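Local coordinates for malonyl CoA-acyl carrier protein transacylase (PDB 4RR5) that catalyses the transfer of the malonyl group from malonyl-CoA to holo-acyl carrier protein, supplying malonyl-ACP for fatty acid biosynthesis, at residues A[126-131]-A[168-173]; A[150-153]-A[157-160]. One frame throughout, in Å; residues are numbered along the deposited sequence.

Contact 1 of 2, residues A[126-131]-A[168-173]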
loop_
_atom_site.group_PDB
_atom_site.type_symbol
_atom_site.label_atom_id
_atom_site.label_comp_id
_atom_site.label_asym_id
_atom_site.label_seq_id
_atom_site.Cartn_x
_atom_site.Cartn_y
_atom_site.Cartn_z
ATOM N N ALA A 126 -3.701 -3.646 15.084
ATOM C CA ALA A 126 -2.600 -3.078 15.862
ATOM C C ALA A 126 -1.249 -3.464 15.283
ATOM O O ALA A 126 -1.096 -4.543 14.710
ATOM C CB ALA A 126 -2.679 -3.522 17.319
ATOM N N ALA A 127 -0.263 -2.588 15.440
ATOM C CA ALA A 127 1.086 -2.894 14.983
ATOM C C ALA A 127 1.965 -3.270 16.172
ATOM O O ALA A 127 1.751 -2.806 17.288
ATOM C CB ALA A 127 1.679 -1.723 14.226
ATOM N N LEU A 128 2.950 -4.121 15.925
ATOM C CA LEU A 128 3.811 -4.605 16.985
ATOM C C LEU A 128 5.243 -4.397 16.567
ATOM O O LEU A 128 5.661 -4.871 15.516
ATOM C CB LEU A 128 3.543 -6.083 17.283
ATOM C CG LEU A 128 2.163 -6.414 17.844
ATOM C CD1 LEU A 128 1.856 -7.890 17.716
ATOM C CD2 LEU A 128 2.108 -6.010 19.286
ATOM N N MET A 129 5.995 -3.657 17.368
ATOM C CA MET A 129 7.377 -3.405 17.013
ATOM C C MET A 129 8.252 -4.060 18.063
ATOM O O MET A 129 8.041 -3.867 19.257
ATOM C CB MET A 129 7.671 -1.901 16.896
ATOM C CG MET A 129 9.178 -1.597 16.898
ATOM S SD MET A 129 9.737 0.048 16.377
ATOM C CE MET A 129 11.512 -0.241 16.270
ATOM N N LYS A 130 9.208 -4.856 17.594
ATOM C CA LYS A 130 10.159 -5.546 18.453
ATOM C C LYS A 130 9.456 -6.523 19.404
ATOM O O LYS A 130 9.325 -6.259 20.600
ATOM C CB LYS A 130 10.996 -4.533 19.245
ATOM C CG LYS A 130 12.487 -4.598 18.956
ATOM C CD LYS A 130 12.845 -3.800 17.720
ATOM C CE LYS A 130 14.286 -4.042 17.314
ATOM N NZ LYS A 130 14.487 -5.428 16.806
ATOM N N PHE A 131 9.021 -7.658 18.864
ATOM C CA PHE A 131 8.222 -8.611 19.627
ATOM C C PHE A 131 8.868 -9.978 19.738
ATOM O O PHE A 131 9.769 -10.324 18.984
ATOM C CB PHE A 131 6.822 -8.762 19.003
ATOM C CG PHE A 131 6.845 -9.130 17.559
ATOM C CD1 PHE A 131 6.874 -8.147 16.585
ATOM C CD2 PHE A 131 6.853 -10.461 17.171
ATOM C CE1 PHE A 131 6.912 -8.484 15.251
ATOM C CE2 PHE A 131 6.888 -10.808 15.837
ATOM C CZ PHE A 131 6.919 -9.821 14.874
ATOM N N ALA A 168 -6.091 -8.368 23.441
ATOM C CA ALA A 168 -5.592 -9.493 24.224
ATOM C C ALA A 168 -4.118 -9.754 23.955
ATOM O O ALA A 168 -3.276 -9.618 24.848
ATOM C CB ALA A 168 -6.408 -10.745 23.929
ATOM N N ILE A 169 -3.826 -10.139 22.715
ATOM C CA ILE A 169 -2.462 -10.388 22.264
ATOM C C ILE A 169 -1.540 -9.220 22.626
ATOM O O ILE A 169 -0.379 -9.437 22.994
ATOM C CB ILE A 169 -2.432 -10.660 20.737
ATOM C CG1 ILE A 169 -3.040 -12.033 20.442
ATOM C CG2 ILE A 169 -1.015 -10.581 20.175
ATOM C CD1 ILE A 169 -2.815 -12.505 19.032
ATOM N N LEU A 170 -2.073 -7.995 22.563
ATOM C CA LEU A 170 -1.342 -6.788 22.979
ATOM C C LEU A 170 -0.779 -6.911 24.389
ATOM O O LEU A 170 0.389 -6.578 24.649
ATOM C CB LEU A 170 -2.246 -5.549 22.912
ATOM C CG LEU A 170 -2.487 -4.919 21.536
ATOM C CD1 LEU A 170 -2.972 -3.471 21.637
ATOM C CD2 LEU A 170 -1.238 -5.021 20.678
ATOM N N ALA A 171 -1.624 -7.396 25.293
ATOM C CA ALA A 171 -1.280 -7.484 26.710
ATOM C C ALA A 171 -0.471 -8.736 27.067
ATOM O O ALA A 171 0.182 -8.774 28.106
ATOM C CB ALA A 171 -2.548 -7.415 27.543
ATOM N N ASN A 172 -0.497 -9.744 26.197
ATOM C CA ASN A 172 0.187 -11.003 26.492
ATOM C C ASN A 172 1.098 -11.486 25.338
ATOM O O ASN A 172 1.141 -12.674 24.982
ATOM C CB ASN A 172 -0.834 -12.073 26.861
ATOM C CG ASN A 172 -0.218 -13.217 27.667
ATOM O OD1 ASN A 172 0.826 -13.771 27.310
ATOM N ND2 ASN A 172 -0.854 -13.551 28.787
ATOM N N VAL A 173 1.809 -10.536 24.734
ATOM C CA VAL A 173 2.954 -10.825 23.868
ATOM C C VAL A 173 4.047 -9.810 24.201
ATOM O O VAL A 173 3.809 -8.599 24.167
ATOM C CB VAL A 173 2.608 -10.763 22.365
ATOM C CG1 VAL A 173 3.871 -10.677 21.530
ATOM C CG2 VAL A 173 1.807 -11.980 21.951
#
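Leu170, near the end of helix 163-171, sets one methyl, CD2, against two residues of strand 124-129. This methyl lies 3.8 Å from Leu128 CD2, and Ala126 CB sits 4.0 Å from the same Leu170 CD2. Ala126 and Leu128 alternate with Ala127 along the strand, so both send their side chains to the helix face while Ala127 points the other way. The CA-CB bond of Leu170 does not aim at the strand; its chi1 of -79°, with CG anti to the carbonyl carbon, brings the branch nearer. Leu128 has a similar first torsion, and the two leucine side chains cross obliquely, meeting through single methyls. The backbones stay well apart, with 8.1 Å between Ala126 CA and Leu170 CA.

A second, looser apolar touch comes beyond the ends of both elements. Asn172 is the first residue to leave helical geometry, and the chain then places Val173 CG1 4.3 Å from Phe131 CB. Here Phe131 offers its CB, not its ring: the ring leads away from Val173 and packs on Val157 of strand 156-161, and the side chain also touches Leu136 of helix 133-140. Val173 rests also on Ala139 of that helix, and Leu128 and Leu170 share Ala178 of edge strand 178-180.

The arrangement is helix-on-sheet packing in the small ferredoxin-like subdomain of the FabD fold, where helices 133-140 and 163-171 cover one face of its four antiparallel strands. All the touching groups are aliphatic, meeting at van der Waals range. With no polar pairing between the segments, helix and strand are held here by the burial of hydrocarbon and by the fit of the branched chains, away from the probable catalytic residues.

Contact 2 of 2, residues A[150-153]-A[157-160]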
loop_
_atom_site.group_PDB
_atom_site.type_symbol
_atom_site.label_atom_id
_atom_site.label_comp_id
_atom_site.label_asym_id
_atom_site.label_seq_id
_atom_site.Cartn_x
_atom_site.Cartn_y
_atom_site.Cartn_z
ATOM N N ASN A 150 -0.184 -7.709 8.255
ATOM C CA ASN A 150 1.036 -7.276 7.598
ATOM C C ASN A 150 2.196 -8.046 8.167
ATOM O O ASN A 150 2.301 -8.193 9.390
ATOM C CB ASN A 150 1.321 -5.783 7.799
ATOM C CG ASN A 150 0.269 -4.883 7.203
ATOM O OD1 ASN A 150 -0.712 -5.339 6.602
ATOM N ND2 ASN A 150 0.449 -3.578 7.396
ATOM N N ASP A 151 3.076 -8.518 7.291
ATOM C CA ASP A 151 4.397 -8.932 7.723
ATOM C C ASP A 151 5.382 -7.957 7.101
ATOM O O ASP A 151 5.746 -8.080 5.931
ATOM C CB ASP A 151 4.687 -10.369 7.310
ATOM C CG ASP A 151 6.123 -10.775 7.574
ATOM O OD1 ASP A 151 6.721 -10.291 8.549
ATOM O OD2 ASP A 151 6.663 -11.582 6.798
ATOM N N ASN A 152 5.812 -6.981 7.890
ATOM C CA ASN A 152 6.515 -5.825 7.346
ATOM C C ASN A 152 8.047 -5.868 7.443
ATOM O O ASN A 152 8.743 -5.631 6.456
ATOM C CB ASN A 152 5.987 -4.569 8.032
ATOM C CG ASN A 152 4.577 -4.226 7.601
ATOM O OD1 ASN A 152 4.193 -4.475 6.454
ATOM N ND2 ASN A 152 3.790 -3.650 8.520
ATOM N N SER A 153 8.569 -6.145 8.630
ATOM C CA SER A 153 10.008 -6.318 8.833
ATOM C C SER A 153 10.177 -7.296 9.980
ATOM O O SER A 153 9.239 -7.492 10.753
ATOM C CB SER A 153 10.709 -4.979 9.138
ATOM O OG SER A 153 10.396 -4.485 10.433
ATOM N N VAL A 157 5.236 -6.374 12.721
ATOM C CA VAL A 157 4.060 -6.906 12.061
ATOM C C VAL A 157 2.846 -6.077 12.404
ATOM O O VAL A 157 2.892 -5.208 13.264
ATOM C CB VAL A 157 3.761 -8.357 12.466
ATOM C CG1 VAL A 157 4.931 -9.279 12.090
ATOM C CG2 VAL A 157 3.403 -8.425 13.960
ATOM N N VAL A 158 1.753 -6.369 11.720
ATOM C CA VAL A 158 0.457 -5.829 12.067
ATOM C C VAL A 158 -0.527 -6.976 12.205
ATOM O O VAL A 158 -0.634 -7.807 11.314
ATOM C CB VAL A 158 -0.029 -4.841 11.016
ATOM C CG1 VAL A 158 -1.519 -4.590 11.170
ATOM C CG2 VAL A 158 0.780 -3.545 11.116
ATOM N N ILE A 159 -1.220 -7.047 13.332
ATOM C CA ILE A 159 -2.255 -8.055 13.502
ATOM C C ILE A 159 -3.626 -7.429 13.278
ATOM O O ILE A 159 -3.773 -6.213 13.353
ATOM C CB ILE A 159 -2.199 -8.719 14.889
ATOM C CG1 ILE A 159 -2.275 -7.679 16.001
ATOM C CG2 ILE A 159 -0.937 -9.545 15.033
ATOM C CD1 ILE A 159 -2.263 -8.308 17.362
ATOM N N SER A 160 -4.616 -8.264 12.985
ATOM C CA SER A 160 -5.935 -7.784 12.592
ATOM C C SER A 160 -7.020 -8.674 13.178
ATOM O O SER A 160 -6.829 -9.881 13.312
ATOM C CB SER A 160 -6.060 -7.742 11.062
ATOM O OG SER A 160 -7.307 -7.214 10.634
#
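Asn150 and Val158 form an antiparallel hydrogen-bonded pair, in strands whose axes come within 4.8 Å of each other and run at 166°. Both bonds of the pair are nearly straight: Asn150 N to Val158 O is 3.1 Å, and Val158 N to Asn150 O is 3.0 Å. Asp151 and Val157 follow as a non-hydrogen-bonded pair, and beyond them Asn152 and Ser153 together face Gln156 in a classic beta bulge.

On one face, Asn150 and Val158 lie side by side and point the same way, with Asn150 CB 3.6 Å from Val158 CB. A shortening to alanine here would probably open a gap where the amide group now lies beside Val158 and His87. Val158 has CG1 anti to its backbone N (chi1 164°), which lets CG2 lean along the strands in the direction of Asn152, 4.0 Å from Asn152 ND2. The other end of that amide is taken up by His87, whose NE2 is hydrogen-bonded to Asn152 OD1. On the opposite face Asp151 and Val157 meet more lightly, Asp151 OD1 standing 4.1 Å from Val157 CG1, while Asp151 OD2 makes a salt bridge with Arg245.

The Asn150 face looks to the active site: its side chain is about 4 Å from that of His188 and about 6 Å from that of Ser88, the probable catalytic residues. This hairpin therefore probably helps line the cleft between the two subdomains. Strand 156-161 is flanked on its far edge by strand 124-129, strand 146-153 by the short strand 242-243, and helix 267-273 reaches the bulge through Leu271, which touches Asn152 and Ser153.

Overall arrangement
Both contacts reach the same mixed sheet, and their centres are 11 Å apart. Along the chain, strand 124-129 comes first, then helix 133-140, the hairpin of contact 2, and helix 163-171, so contact 2 is nested inside the loop closed by contact 1. Strands 124-129 and 156-161 are neighbours, and a probable hydrogen bond of 2.9 Å from Ile159 N to Ala126 O ties the contacts together. With edge strand 178-180 this gives the beta-alpha-beta-beta-alpha-beta order of a ferredoxin-like subdomain. Contact 1 packs a helix on the sheet's outer face; contact 2 joins the strands whose Asn150 face turns toward the probable catalytic residues.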